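Local coordinates for protein succinate-semialdehyde dehydrogenase (NAD(P)(+)) (Marinobacter aquaeolei, PDB 3RH9) that probably oxidises succinate semialdehyde to succinate with NAD(P)+ as the electron acceptor, as a member of the aldehyde dehydrogenase family, at residues 165-170 with 231-236; 227-232 with 471-476; 400-405 with 425-430; 378-383 with 409-414; 6-11 with 193-198. One frame throughout, in Å; residues are numbered along the deposited sequence.

Overall arrangement
Interactions 1 and 2 are the buried pair: both use strand 229-233 and share Ser231, with centres 10 Å apart, and Phe474 of interaction 2 packs on the backbone of helix 162-174. Their chemistry suits the interior, an ammonium held by two hydroxyls and a carboxylate in the first and selenium against an aromatic ring in the second. Interactions 3 and 4 lie at the surface, with segments 400-405 and 409-414 close in sequence along helix 402-409, and both rest on charge, a two-bond salt bridge in one and a looser ion pair in the other. Interaction 5, partly buried and about 50 Å from interaction 3 between centres, packs an N-terminal loop on helix 188-197 through a methyl contact and a serine set against backbone.

Interaction 1. Residues 165-170 with 231-236; sequences AKKLSA and SFTGST
Lys167 reaches from helix 162-174 to strand 229-233, where its ammonium group finds hydroxyls and a carboxylate. One hydrogen bond runs from Lys167 NZ to Ser231 OG at 2.8 Å, another from Lys167 NZ to Thr233 OG1 at 3.1 Å, and Glu465 is the charged partner of the same ammonium, in a salt bridge. Residues two apart on a strand face the same way, which is why both hydroxyls can serve one nitrogen.

Van der Waals contact comes from the methylenes, which run alongside Ser231. The chain stays extended until a bend at its last torsion (chi4 -61°) turns NZ toward the hydroxyls. Cut back to alanine, the position would probably leave Ser231 OG and Thr233 OG1 without their shared donor and Glu465 without this countercharge.

Segments 165-170 and 231-233 run nearly antiparallel, at 167°, as expected for a helix packed on the parallel sheet of the Rossmann-like nucleotide-binding domain of this family. The ammonium binds hydroxyls on the strand end where Thr233 packs on Glu256, the predicted active-site residue. A long cationic side chain suits this buried place because Glu465 probably offsets its charge, while the hydroxyls of Ser231 and Thr233 solvate the ammonium.

Interaction 2. Residues 227-232 with 471-476; sequences VPMLSF and LFEFVE
The Phe474 ring meets strand 229-233 in two ways. Near its plane, at the edge, lies Ser231 CB, 3.7 Å from Phe474 CZ. Met229, a selenomethionine, approaches obliquely: its SE stands 4.6 Å from the ring centroid, 46° off the normal, in a Met-aromatic contact that brings SE to 3.7 Å from Phe474 CD2. The methyl CE lies 3.8 Å from Phe474 CE2, and the two side chains cross at about a right angle.

Met229 gets there by an extended chain, with CG anti to the backbone N (chi1 159°), and its SE also rests against Glu473 O, a carbonyl that accepts a hydrogen bond from Lys252. Methionine suits the place because its chalcogen can touch both ring and carbonyl, the selenium standing where the natural sulfur would. A serine in place of Phe474 would probably open a gap beside Met229 and leave its selenium without an aromatic partner.

Around this contact, Phe474 also packs on Ala170 and Ala174 of helix 162-174 and on Thr151 of strand 151-154. It thus fills the angle between that helix and the central sheet, just before strand 475-482, whose Glu476 forms a salt bridge with Arg464 of the second subunit.

Interaction 3. Residues 400-405 with 425-430; sequences RTEEEV and AERAQR
Glu402 and Arg430 meet in a side-on salt bridge of two nearly straight hydrogen bonds. Arg430 NH2 gives to Glu402 OE1 at 2.8 Å (165°), and Arg430 NE gives to Glu402 OE2, also at 2.8 Å (170°). Each oxygen uses its syn lone pair, and the carboxylate and guanidinium planes are only 8° apart, so the two flat groups lie edge to edge as a nearly coplanar pair.

Arg427 adds a weaker contact. Its CG packs against Glu402 OE1, while the long salt bridge from Arg427 NE to the same oxygen measures 3.8 Å. The guanidinium of Arg427 is occupied mainly by Asp268, with Phe266 in a cation-pi contact.

Farther out, Glu402 holds its carboxylate across to helix 425-434 on an extended chain, CG anti to the backbone N. The start of its helix is fixed by a capping box: Thr401 OG1 accepts from Glu404 N at 2.9 Å, while Glu404 OE1 accepts from Thr401 N at 3.1 Å.

Glutamate suits the first turn of helix 402-409, where its negative charge probably interacts favourably with the helix dipole. Two charged bonds of fixed geometry link this turn to the middle of helix 425-434, at a surface where water probably competes for each group.

Interaction 4. Residues 378-383 with 409-414; sequences VDREMC and GNDTEF
Arg380 extends from the turn at 379-382 toward Asp411, and its side chain comes into contact near the far end. From CB, which points toward the other segment, CG takes the crowded position between the backbone N and the carbonyl carbon (chi1 62°). The chain then runs on through CD and bends at chi3 (-60°), so that one face of the guanidinium meets Asp411 OD2. Arg380 CZ lies 3.7 Å from Asp411 OD2, and Arg380 NH1 is 3.5 Å from Asp411 OD2.

That oxygen sits 3.4 Å above the guanidinium plane, toward its rim, with the two flat groups turned 48° apart. This is a salt bridge of charges alone, since no N-H points at the oxygen, and it probably tolerates some movement of the arginine. Long, flexible arginine suits an exposed turn whose partner lies on another loop. Tyr385 of helix 383-386 packs against both residues.

Each loop also has a turn of its own. Asp379 to Met382 form a type I beta turn, and Asp411 is the centre of an inverse gamma turn. The arrangement is a surface ion pair between two loops, each with a tight turn, that connect helices and strands around the seven-stranded mixed sheet.

Interaction 5. Residues 6-11 with 193-198; sequences SPLLEN and FFSVMD
Leu8 and Val196 meet through one methyl each, Leu8 CD2 standing 3.9 Å from Val196 CG2, with the two side chains crossing obliquely. Leu8 starts off across the contact and turns its end inward; its CG lies anti to the carbonyl carbon (chi1 -61°), which sends CD2 toward the helix. Val196 presents CG2. Branched aliphatic groups suit this shallow meeting, since they fill it without needing polar partners.

Ser195 points its CB toward the loop and packs against the Leu8 carbonyl. The hydroxyl, anti to the backbone N (chi1 180°), is close to Leu8 O but poorly angled for a hydrogen bond. A small residue is apt here because Leu8 CA and Ser195 CA come within 5.6 Å of each other.

The loop 6-11 carries a short 3-10 segment at 7-8, placing an N-terminal extension against helix 188-197, the connection of the beta-alpha-beta crossover between parallel strands 178-181 and 207-209. Leu9 N gives a backbone bond to Ser6 O at 3.0 Å, within this turn.

Leu8 also packs on Glu90 and Ile91 of helix 88-99, so with Val196 on its other contact the leucine touches two helices. Beside them Ser195 touches Trp20 of strand 19-21.

Interaction 1. Residues 165-170 with 231-236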
# COMPACT_ATOMS: atom_id res chain seq x y z
N ALA A 165 -18.66 0.61 -7.31
CA ALA A 165 -18.73 -0.77 -7.78
C ALA A 165 -17.36 -1.45 -7.73
O ALA A 165 -17.26 -2.63 -7.40
CB ALA A 165 -19.29 -0.84 -9.18
N LYS A 166 -16.32 -0.69 -8.06
CA LYS A 166 -14.95 -1.18 -8.01
C LYS A 166 -14.57 -1.53 -6.58
O LYS A 166 -13.91 -2.53 -6.32
CB LYS A 166 -13.95 -0.15 -8.54
CG LYS A 166 -14.15 0.30 -10.00
CD LYS A 166 -13.26 1.50 -10.32
CE LYS A 166 -13.22 1.80 -11.81
NZ LYS A 166 -12.22 2.88 -12.17
N LYS A 167 -14.99 -0.70 -5.63
CA LYS A 167 -14.54 -0.89 -4.27
C LYS A 167 -15.32 -1.97 -3.55
O LYS A 167 -14.76 -2.73 -2.78
CB LYS A 167 -14.61 0.43 -3.49
CG LYS A 167 -13.80 1.56 -4.07
CD LYS A 167 -13.76 2.76 -3.13
CE LYS A 167 -13.03 3.93 -3.77
NZ LYS A 167 -11.62 3.58 -4.09
N LEU A 168 -16.62 -2.03 -3.81
CA LEU A 168 -17.50 -2.87 -3.01
C LEU A 168 -17.46 -4.32 -3.46
O LEU A 168 -17.52 -5.23 -2.65
CB LEU A 168 -18.92 -2.33 -3.03
CG LEU A 168 -19.88 -3.04 -2.08
CD1 LEU A 168 -19.18 -3.34 -0.76
CD2 LEU A 168 -21.17 -2.24 -1.87
N SER A 169 -17.32 -4.54 -4.76
CA SER A 169 -17.11 -5.88 -5.29
C SER A 169 -15.88 -6.56 -4.68
O SER A 169 -15.91 -7.75 -4.38
CB SER A 169 -16.98 -5.83 -6.80
OG SER A 169 -16.04 -4.85 -7.18
N ALA A 170 -14.79 -5.81 -4.50
CA ALA A 170 -13.58 -6.37 -3.89
C ALA A 170 -13.73 -6.54 -2.38
O ALA A 170 -13.31 -7.54 -1.82
CB ALA A 170 -12.35 -5.54 -4.23
N SER A 231 -10.68 3.13 1.53
CA SER A 231 -10.54 3.17 0.08
C SER A 231 -11.18 4.45 -0.46
O SER A 231 -12.40 4.59 -0.46
CB SER A 231 -11.14 1.92 -0.58
OG SER A 231 -10.89 1.90 -1.98
N PHE A 232 -10.33 5.37 -0.91
CA PHE A 232 -10.77 6.71 -1.33
C PHE A 232 -10.42 7.05 -2.79
O PHE A 232 -9.26 6.98 -3.21
CB PHE A 232 -10.18 7.77 -0.38
CG PHE A 232 -10.28 9.18 -0.91
CD1 PHE A 232 -9.32 9.69 -1.79
CD2 PHE A 232 -11.33 10.01 -0.52
CE1 PHE A 232 -9.43 10.99 -2.29
CE2 PHE A 232 -11.43 11.32 -1.01
CZ PHE A 232 -10.48 11.81 -1.89
N THR A 233 -11.44 7.42 -3.55
CA THR A 233 -11.22 8.03 -4.85
C THR A 233 -11.70 9.46 -4.74
O THR A 233 -12.76 9.70 -4.20
CB THR A 233 -12.02 7.30 -5.96
OG1 THR A 233 -11.52 5.97 -6.12
CG2 THR A 233 -11.88 8.02 -7.27
N GLY A 234 -10.92 10.40 -5.25
CA GLY A 234 -11.30 11.81 -5.21
C GLY A 234 -10.17 12.78 -5.50
O GLY A 234 -9.28 12.47 -6.28
N SER A 235 -10.20 13.95 -4.87
CA SER A 235 -9.17 14.94 -5.14
C SER A 235 -7.81 14.60 -4.50
O SER A 235 -7.75 14.06 -3.38
CB SER A 235 -9.64 16.34 -4.75
OG SER A 235 -9.80 16.48 -3.35
N THR A 236 -6.73 14.90 -5.21
CA THR A 236 -5.39 14.67 -4.70
C THR A 236 -5.20 15.40 -3.37
O THR A 236 -4.53 14.90 -2.47
CB THR A 236 -4.32 15.15 -5.71
OG1 THR A 236 -4.70 14.76 -7.03
CG2 THR A 236 -2.96 14.53 -5.40

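Interaction 2. Residues 227-232 with 471-476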
# COMPACT_ATOMS: atom_id res chain seq x y z
N VAL A 227 -11.98 0.89 11.90
CA VAL A 227 -11.85 1.07 10.46
C VAL A 227 -10.40 1.00 10.03
O VAL A 227 -9.77 2.02 9.83
CB VAL A 227 -12.50 2.36 9.97
CG1 VAL A 227 -12.45 2.43 8.47
CG2 VAL A 227 -13.92 2.41 10.42
N PRO A 228 -9.86 -0.21 9.89
CA PRO A 228 -8.44 -0.43 9.60
C PRO A 228 -8.05 0.04 8.21
O PRO A 228 -6.88 0.31 7.97
CB PRO A 228 -8.30 -1.95 9.67
CG PRO A 228 -9.50 -2.41 10.39
CD PRO A 228 -10.58 -1.48 10.05
N MSE A 229 -9.01 0.12 7.30
CA MSE A 229 -8.69 0.48 5.94
C MSE A 229 -9.66 1.47 5.32
O MSE A 229 -10.87 1.37 5.49
CB MSE A 229 -8.61 -0.75 5.06
CG MSE A 229 -8.79 -0.44 3.60
SE MSE A 229 -7.95 -1.79 2.49
CE MSE A 229 -7.87 -0.78 0.80
N LEU A 230 -9.11 2.42 4.57
CA LEU A 230 -9.88 3.37 3.81
C LEU A 230 -9.61 3.22 2.32
O LEU A 230 -8.46 3.19 1.90
CB LEU A 230 -9.53 4.78 4.25
CG LEU A 230 -10.42 5.39 5.32
CD1 LEU A 230 -10.20 4.70 6.65
CD2 LEU A 230 -10.13 6.86 5.42
N SER A 231 -10.68 3.13 1.53
CA SER A 231 -10.54 3.17 0.08
C SER A 231 -11.18 4.45 -0.46
O SER A 231 -12.40 4.59 -0.46
CB SER A 231 -11.14 1.92 -0.58
OG SER A 231 -10.89 1.90 -1.98
N PHE A 232 -10.33 5.37 -0.91
CA PHE A 232 -10.77 6.71 -1.33
C PHE A 232 -10.42 7.05 -2.79
O PHE A 232 -9.26 6.98 -3.21
CB PHE A 232 -10.18 7.77 -0.38
CG PHE A 232 -10.28 9.18 -0.91
CD1 PHE A 232 -9.32 9.69 -1.79
CD2 PHE A 232 -11.33 10.01 -0.52
CE1 PHE A 232 -9.43 10.99 -2.29
CE2 PHE A 232 -11.43 11.32 -1.01
CZ PHE A 232 -10.48 11.81 -1.89
N LEU A 471 -8.64 -7.70 -6.21
CA LEU A 471 -9.26 -8.65 -5.30
C LEU A 471 -8.50 -8.72 -3.97
O LEU A 471 -9.08 -9.08 -2.97
CB LEU A 471 -9.30 -10.05 -5.91
CG LEU A 471 -10.49 -10.45 -6.78
CD1 LEU A 471 -10.11 -11.64 -7.63
CD2 LEU A 471 -11.70 -10.78 -5.90
N PHE A 472 -7.22 -8.37 -3.99
CA PHE A 472 -6.39 -8.44 -2.78
C PHE A 472 -6.28 -7.13 -2.00
O PHE A 472 -5.51 -7.05 -1.05
CB PHE A 472 -4.98 -8.97 -3.11
CG PHE A 472 -4.93 -10.45 -3.29
CD1 PHE A 472 -5.26 -11.02 -4.50
CD2 PHE A 472 -4.56 -11.28 -2.24
CE1 PHE A 472 -5.23 -12.38 -4.67
CE2 PHE A 472 -4.53 -12.64 -2.41
CZ PHE A 472 -4.86 -13.19 -3.62
N GLU A 473 -7.04 -6.12 -2.38
CA GLU A 473 -6.96 -4.84 -1.70
C GLU A 473 -7.47 -4.91 -0.27
O GLU A 473 -6.82 -4.43 0.66
CB GLU A 473 -7.74 -3.78 -2.48
CG GLU A 473 -7.06 -3.31 -3.76
CD GLU A 473 -6.21 -2.07 -3.53
OE1 GLU A 473 -5.31 -2.10 -2.64
OE2 GLU A 473 -6.47 -1.06 -4.24
N PHE A 474 -8.64 -5.51 -0.09
CA PHE A 474 -9.28 -5.52 1.22
C PHE A 474 -8.96 -6.72 2.11
O PHE A 474 -9.74 -7.05 2.99
CB PHE A 474 -10.79 -5.37 1.07
CG PHE A 474 -11.17 -4.09 0.42
CD1 PHE A 474 -11.41 -4.04 -0.94
CD2 PHE A 474 -11.25 -2.93 1.17
CE1 PHE A 474 -11.75 -2.85 -1.54
CE2 PHE A 474 -11.58 -1.74 0.57
CZ PHE A 474 -11.84 -1.70 -0.79
N VAL A 475 -7.82 -7.35 1.89
CA VAL A 475 -7.42 -8.44 2.77
C VAL A 475 -6.05 -8.21 3.41
O VAL A 475 -5.20 -7.50 2.85
CB VAL A 475 -7.43 -9.77 2.02
CG1 VAL A 475 -8.85 -10.19 1.76
CG2 VAL A 475 -6.65 -9.65 0.71
N GLU A 476 -5.85 -8.79 4.59
CA GLU A 476 -4.54 -8.82 5.25
C GLU A 476 -3.97 -10.22 5.11
O GLU A 476 -4.61 -11.19 5.49
CB GLU A 476 -4.68 -8.50 6.74
CG GLU A 476 -5.01 -7.06 7.10
CD GLU A 476 -3.82 -6.14 6.89
OE1 GLU A 476 -2.88 -6.57 6.18
OE2 GLU A 476 -3.83 -5.00 7.42

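Interaction 3. Residues 400-405 with 425-430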
# COMPACT_ATOMS: atom_id res chain seq x y z
N ARG A 400 8.10 16.25 -31.88
CA ARG A 400 8.82 15.53 -32.94
C ARG A 400 9.26 14.11 -32.53
O ARG A 400 8.78 13.12 -33.08
CB ARG A 400 10.06 16.32 -33.40
CG ARG A 400 9.87 17.81 -33.56
CD ARG A 400 9.54 18.19 -34.98
NE ARG A 400 10.57 17.76 -35.92
CZ ARG A 400 10.40 17.75 -37.24
NH1 ARG A 400 9.25 18.15 -37.76
NH2 ARG A 400 11.38 17.33 -38.04
N THR A 401 10.16 14.02 -31.55
CA THR A 401 10.81 12.74 -31.24
C THR A 401 10.10 11.87 -30.20
O THR A 401 9.37 12.36 -29.35
CB THR A 401 12.24 12.94 -30.75
OG1 THR A 401 12.21 13.37 -29.38
CG2 THR A 401 12.95 13.97 -31.59
N GLU A 402 10.36 10.57 -30.27
CA GLU A 402 9.85 9.62 -29.28
C GLU A 402 10.28 10.01 -27.87
O GLU A 402 9.45 10.13 -26.98
CB GLU A 402 10.33 8.20 -29.60
CG GLU A 402 10.00 7.18 -28.53
CD GLU A 402 10.46 5.77 -28.89
OE1 GLU A 402 10.43 5.43 -30.09
OE2 GLU A 402 10.84 5.00 -27.97
N GLU A 403 11.58 10.21 -27.67
CA GLU A 403 12.10 10.51 -26.35
C GLU A 403 11.54 11.81 -25.80
O GLU A 403 11.17 11.89 -24.63
CB GLU A 403 13.63 10.51 -26.33
CG GLU A 403 14.26 11.00 -27.64
CD GLU A 403 14.22 9.94 -28.75
OE1 GLU A 403 14.41 8.73 -28.43
OE2 GLU A 403 13.99 10.31 -29.93
N GLU A 404 11.45 12.82 -26.65
CA GLU A 404 10.89 14.11 -26.24
C GLU A 404 9.45 14.00 -25.71
O GLU A 404 9.12 14.62 -24.70
CB GLU A 404 10.94 15.10 -27.41
CG GLU A 404 9.90 16.20 -27.32
CD GLU A 404 9.84 17.06 -28.59
OE1 GLU A 404 9.95 16.50 -29.71
OE2 GLU A 404 9.66 18.30 -28.46
N VAL A 405 8.61 13.22 -26.40
CA VAL A 405 7.20 13.12 -26.04
C VAL A 405 6.98 12.25 -24.80
O VAL A 405 5.99 12.41 -24.09
CB VAL A 405 6.32 12.59 -27.21
CG1 VAL A 405 6.46 11.09 -27.35
CG2 VAL A 405 4.86 12.97 -27.00
N ALA A 425 5.07 -0.86 -33.59
CA ALA A 425 4.80 -1.66 -32.40
C ALA A 425 5.99 -1.78 -31.44
O ALA A 425 5.80 -1.89 -30.22
CB ALA A 425 4.27 -3.04 -32.78
N GLU A 426 7.22 -1.76 -31.97
CA GLU A 426 8.38 -1.77 -31.08
C GLU A 426 8.48 -0.42 -30.36
O GLU A 426 8.82 -0.37 -29.16
CB GLU A 426 9.68 -2.13 -31.83
CG GLU A 426 9.61 -3.47 -32.57
CD GLU A 426 10.99 -4.07 -32.93
OE1 GLU A 426 11.99 -3.32 -33.01
OE2 GLU A 426 11.05 -5.31 -33.15
N ARG A 427 8.17 0.66 -31.08
CA ARG A 427 8.15 1.99 -30.49
C ARG A 427 7.03 2.13 -29.47
O ARG A 427 7.24 2.63 -28.36
CB ARG A 427 8.01 3.05 -31.58
CG ARG A 427 7.43 4.36 -31.11
CD ARG A 427 6.91 5.15 -32.28
NE ARG A 427 7.96 5.94 -32.92
CZ ARG A 427 7.93 6.37 -34.17
NH1 ARG A 427 6.90 6.08 -34.98
NH2 ARG A 427 8.94 7.09 -34.63
N ALA A 428 5.83 1.68 -29.84
CA ALA A 428 4.69 1.68 -28.92
C ALA A 428 5.03 1.02 -27.59
O ALA A 428 4.47 1.35 -26.54
CB ALA A 428 3.49 0.99 -29.55
N GLN A 429 5.94 0.06 -27.62
CA GLN A 429 6.21 -0.70 -26.41
C GLN A 429 7.21 0.02 -25.53
O GLN A 429 7.15 -0.08 -24.30
CB GLN A 429 6.66 -2.11 -26.74
CG GLN A 429 5.52 -2.96 -27.26
CD GLN A 429 5.90 -4.42 -27.38
OE1 GLN A 429 6.48 -4.84 -28.39
NE2 GLN A 429 5.58 -5.21 -26.35
N ARG A 430 8.11 0.76 -26.17
CA ARG A 430 9.07 1.59 -25.45
C ARG A 430 8.34 2.75 -24.79
O ARG A 430 8.74 3.21 -23.72
CB ARG A 430 10.15 2.10 -26.38
CG ARG A 430 11.13 1.05 -26.88
CD ARG A 430 12.24 1.71 -27.69
NE ARG A 430 11.68 2.50 -28.77
CZ ARG A 430 11.66 2.13 -30.05
NH1 ARG A 430 12.19 0.97 -30.42
NH2 ARG A 430 11.11 2.91 -30.96

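Interaction 4. Residues 378-383 with 409-414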
# COMPACT_ATOMS: atom_id res chain seq x y z
N VAL A 378 -0.59 24.56 -27.93
CA VAL A 378 -0.47 24.55 -26.48
C VAL A 378 0.89 24.06 -25.99
O VAL A 378 1.38 23.04 -26.47
CB VAL A 378 -1.54 23.65 -25.87
CG1 VAL A 378 -1.17 23.28 -24.44
CG2 VAL A 378 -2.89 24.33 -25.95
N ASP A 379 1.48 24.77 -25.03
CA ASP A 379 2.78 24.36 -24.47
C ASP A 379 2.76 24.26 -22.95
O ASP A 379 1.76 24.58 -22.32
CB ASP A 379 3.92 25.27 -24.93
CG ASP A 379 3.79 26.70 -24.42
OD1 ASP A 379 4.49 27.05 -23.44
OD2 ASP A 379 3.01 27.49 -24.99
N ARG A 380 3.87 23.84 -22.36
CA ARG A 380 3.94 23.62 -20.92
C ARG A 380 3.65 24.86 -20.08
O ARG A 380 3.46 24.74 -18.87
CB ARG A 380 5.29 23.01 -20.52
CG ARG A 380 6.51 23.90 -20.83
CD ARG A 380 7.76 23.37 -20.17
NE ARG A 380 7.59 23.34 -18.71
CZ ARG A 380 8.18 22.46 -17.90
NH1 ARG A 380 8.98 21.53 -18.38
NH2 ARG A 380 7.95 22.51 -16.59
N GLU A 381 3.60 26.03 -20.71
CA GLU A 381 3.37 27.29 -19.99
C GLU A 381 1.90 27.50 -19.68
O GLU A 381 1.52 28.45 -19.00
CB GLU A 381 3.85 28.51 -20.81
CG GLU A 381 5.34 28.52 -21.22
CD GLU A 381 6.31 28.17 -20.09
OE1 GLU A 381 6.02 28.50 -18.91
OE2 GLU A 381 7.36 27.54 -20.39
N MSE A 382 1.07 26.62 -20.21
CA MSE A 382 -0.36 26.86 -20.12
C MSE A 382 -1.03 26.03 -19.04
O MSE A 382 -0.71 24.84 -18.85
CB MSE A 382 -0.98 26.61 -21.47
CG MSE A 382 -0.10 27.18 -22.54
SE MSE A 382 -0.99 27.35 -24.23
CE MSE A 382 0.39 28.39 -25.16
N CYS A 383 -1.96 26.67 -18.34
CA CYS A 383 -2.67 26.06 -17.23
C CYS A 383 -3.21 24.68 -17.53
O CYS A 383 -3.06 23.76 -16.71
CB CYS A 383 -3.83 26.95 -16.83
SG CYS A 383 -3.23 28.44 -16.14
N GLY A 409 5.25 13.59 -21.56
CA GLY A 409 4.14 12.91 -20.92
C GLY A 409 4.34 12.71 -19.43
O GLY A 409 3.38 12.71 -18.66
N ASN A 410 5.59 12.55 -19.02
CA ASN A 410 5.90 12.30 -17.63
C ASN A 410 6.05 13.60 -16.86
O ASN A 410 6.29 13.59 -15.64
CB ASN A 410 7.17 11.47 -17.50
CG ASN A 410 6.97 10.03 -17.91
OD1 ASN A 410 7.90 9.37 -18.37
ND2 ASN A 410 5.76 9.52 -17.73
N ASP A 411 5.91 14.72 -17.56
CA ASP A 411 6.17 16.03 -16.97
C ASP A 411 4.97 16.50 -16.15
O ASP A 411 4.27 17.44 -16.50
CB ASP A 411 6.52 17.01 -18.09
CG ASP A 411 6.71 18.42 -17.59
OD1 ASP A 411 7.28 18.59 -16.48
OD2 ASP A 411 6.28 19.35 -18.31
N THR A 412 4.74 15.80 -15.04
CA THR A 412 3.54 15.96 -14.23
C THR A 412 3.73 15.24 -12.90
O THR A 412 4.54 14.33 -12.79
CB THR A 412 2.26 15.40 -14.96
OG1 THR A 412 1.20 15.18 -14.01
CG2 THR A 412 2.57 14.09 -15.70
N GLU A 413 2.98 15.67 -11.89
CA GLU A 413 2.97 15.03 -10.58
C GLU A 413 2.47 13.61 -10.62
O GLU A 413 2.82 12.78 -9.77
CB GLU A 413 2.04 15.80 -9.64
CG GLU A 413 2.75 16.69 -8.69
CD GLU A 413 1.77 17.51 -7.89
OE1 GLU A 413 2.15 18.00 -6.80
OE2 GLU A 413 0.62 17.64 -8.36
N PHE A 414 1.63 13.34 -11.62
CA PHE A 414 0.78 12.15 -11.62
C PHE A 414 1.24 11.05 -12.56
O PHE A 414 2.25 11.17 -13.24
CB PHE A 414 -0.66 12.56 -11.93
CG PHE A 414 -1.15 13.67 -11.07
CD1 PHE A 414 -1.35 13.48 -9.72
CD2 PHE A 414 -1.39 14.92 -11.61
CE1 PHE A 414 -1.79 14.50 -8.92
CE2 PHE A 414 -1.84 15.95 -10.81
CZ PHE A 414 -2.04 15.74 -9.45

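Interaction 5. Residues 6-11 with 193-198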
# COMPACT_ATOMS: atom_id res chain seq x y z
N SER A 6 -39.08 8.43 -7.30
CA SER A 6 -38.69 7.12 -7.82
C SER A 6 -38.92 6.05 -6.75
O SER A 6 -38.80 6.30 -5.56
CB SER A 6 -37.23 7.16 -8.28
OG SER A 6 -36.66 5.86 -8.36
N PRO A 7 -39.31 4.86 -7.18
CA PRO A 7 -39.43 3.75 -6.24
C PRO A 7 -38.08 3.40 -5.59
O PRO A 7 -38.06 3.01 -4.41
CB PRO A 7 -39.93 2.60 -7.13
CG PRO A 7 -39.68 3.06 -8.55
CD PRO A 7 -39.88 4.53 -8.49
N LEU A 8 -36.99 3.54 -6.33
CA LEU A 8 -35.66 3.29 -5.76
C LEU A 8 -35.26 4.34 -4.72
O LEU A 8 -34.26 4.16 -4.02
CB LEU A 8 -34.60 3.24 -6.86
CG LEU A 8 -34.76 2.17 -7.93
CD1 LEU A 8 -33.54 2.16 -8.85
CD2 LEU A 8 -34.98 0.81 -7.32
N LEU A 9 -36.04 5.42 -4.63
CA LEU A 9 -35.72 6.51 -3.70
C LEU A 9 -36.80 6.76 -2.67
O LEU A 9 -36.94 7.88 -2.19
CB LEU A 9 -35.45 7.80 -4.47
CG LEU A 9 -34.18 7.77 -5.33
CD1 LEU A 9 -34.08 8.97 -6.26
CD2 LEU A 9 -32.99 7.69 -4.42
N GLU A 10 -37.56 5.73 -2.31
CA GLU A 10 -38.59 5.83 -1.27
C GLU A 10 -38.00 6.02 0.12
O GLU A 10 -38.69 6.36 1.07
CB GLU A 10 -39.46 4.58 -1.25
CG GLU A 10 -40.60 4.58 -2.25
CD GLU A 10 -41.27 3.22 -2.33
OE1 GLU A 10 -40.58 2.24 -2.71
OE2 GLU A 10 -42.47 3.13 -2.00
N ASN A 11 -36.70 5.77 0.22
CA ASN A 11 -35.99 6.03 1.46
C ASN A 11 -34.84 6.96 1.21
O ASN A 11 -33.82 6.58 0.64
CB ASN A 11 -35.52 4.73 2.07
CG ASN A 11 -36.66 3.87 2.54
OD1 ASN A 11 -37.28 4.16 3.57
ND2 ASN A 11 -36.97 2.82 1.78
N PHE A 193 -28.84 2.50 -5.35
CA PHE A 193 -28.04 1.30 -5.18
C PHE A 193 -28.37 0.58 -3.85
O PHE A 193 -28.59 -0.64 -3.84
CB PHE A 193 -26.56 1.66 -5.25
CG PHE A 193 -25.66 0.47 -5.32
CD1 PHE A 193 -26.03 -0.65 -6.04
CD2 PHE A 193 -24.43 0.48 -4.68
CE1 PHE A 193 -25.19 -1.75 -6.10
CE2 PHE A 193 -23.58 -0.61 -4.74
CZ PHE A 193 -23.95 -1.73 -5.45
N PHE A 194 -28.41 1.32 -2.75
CA PHE A 194 -28.73 0.71 -1.47
C PHE A 194 -30.14 0.19 -1.45
O PHE A 194 -30.41 -0.87 -0.90
CB PHE A 194 -28.47 1.65 -0.30
CG PHE A 194 -27.10 1.49 0.28
CD1 PHE A 194 -26.90 0.70 1.39
CD2 PHE A 194 -26.02 2.10 -0.30
CE1 PHE A 194 -25.64 0.53 1.93
CE2 PHE A 194 -24.75 1.94 0.24
CZ PHE A 194 -24.57 1.15 1.36
N SER A 195 -31.06 0.91 -2.08
CA SER A 195 -32.42 0.42 -2.21
C SER A 195 -32.43 -0.93 -2.93
O SER A 195 -33.13 -1.85 -2.50
CB SER A 195 -33.31 1.41 -2.95
OG SER A 195 -34.62 0.90 -3.06
N VAL A 196 -31.66 -1.05 -4.01
CA VAL A 196 -31.57 -2.32 -4.73
C VAL A 196 -30.94 -3.44 -3.90
O VAL A 196 -31.39 -4.57 -3.96
CB VAL A 196 -30.87 -2.20 -6.12
CG1 VAL A 196 -30.56 -3.58 -6.70
CG2 VAL A 196 -31.73 -1.42 -7.08
N MSE A 197 -29.90 -3.13 -3.11
CA MSE A 197 -29.22 -4.14 -2.30
C MSE A 197 -30.03 -4.55 -1.07
O MSE A 197 -29.85 -5.63 -0.50
CB MSE A 197 -27.86 -3.64 -1.82
CG MSE A 197 -26.81 -3.59 -2.89
SE MSE A 197 -25.02 -3.14 -2.21
CE MSE A 197 -25.38 -1.28 -1.66
N ASP A 198 -30.91 -3.65 -0.66
CA ASP A 198 -31.69 -3.81 0.55
C ASP A 198 -32.63 -5.00 0.39
O ASP A 198 -33.15 -5.53 1.37
CB ASP A 198 -32.49 -2.54 0.77
CG ASP A 198 -33.48 -2.66 1.89
OD1 ASP A 198 -33.12 -3.25 2.93
OD2 ASP A 198 -34.62 -2.15 1.73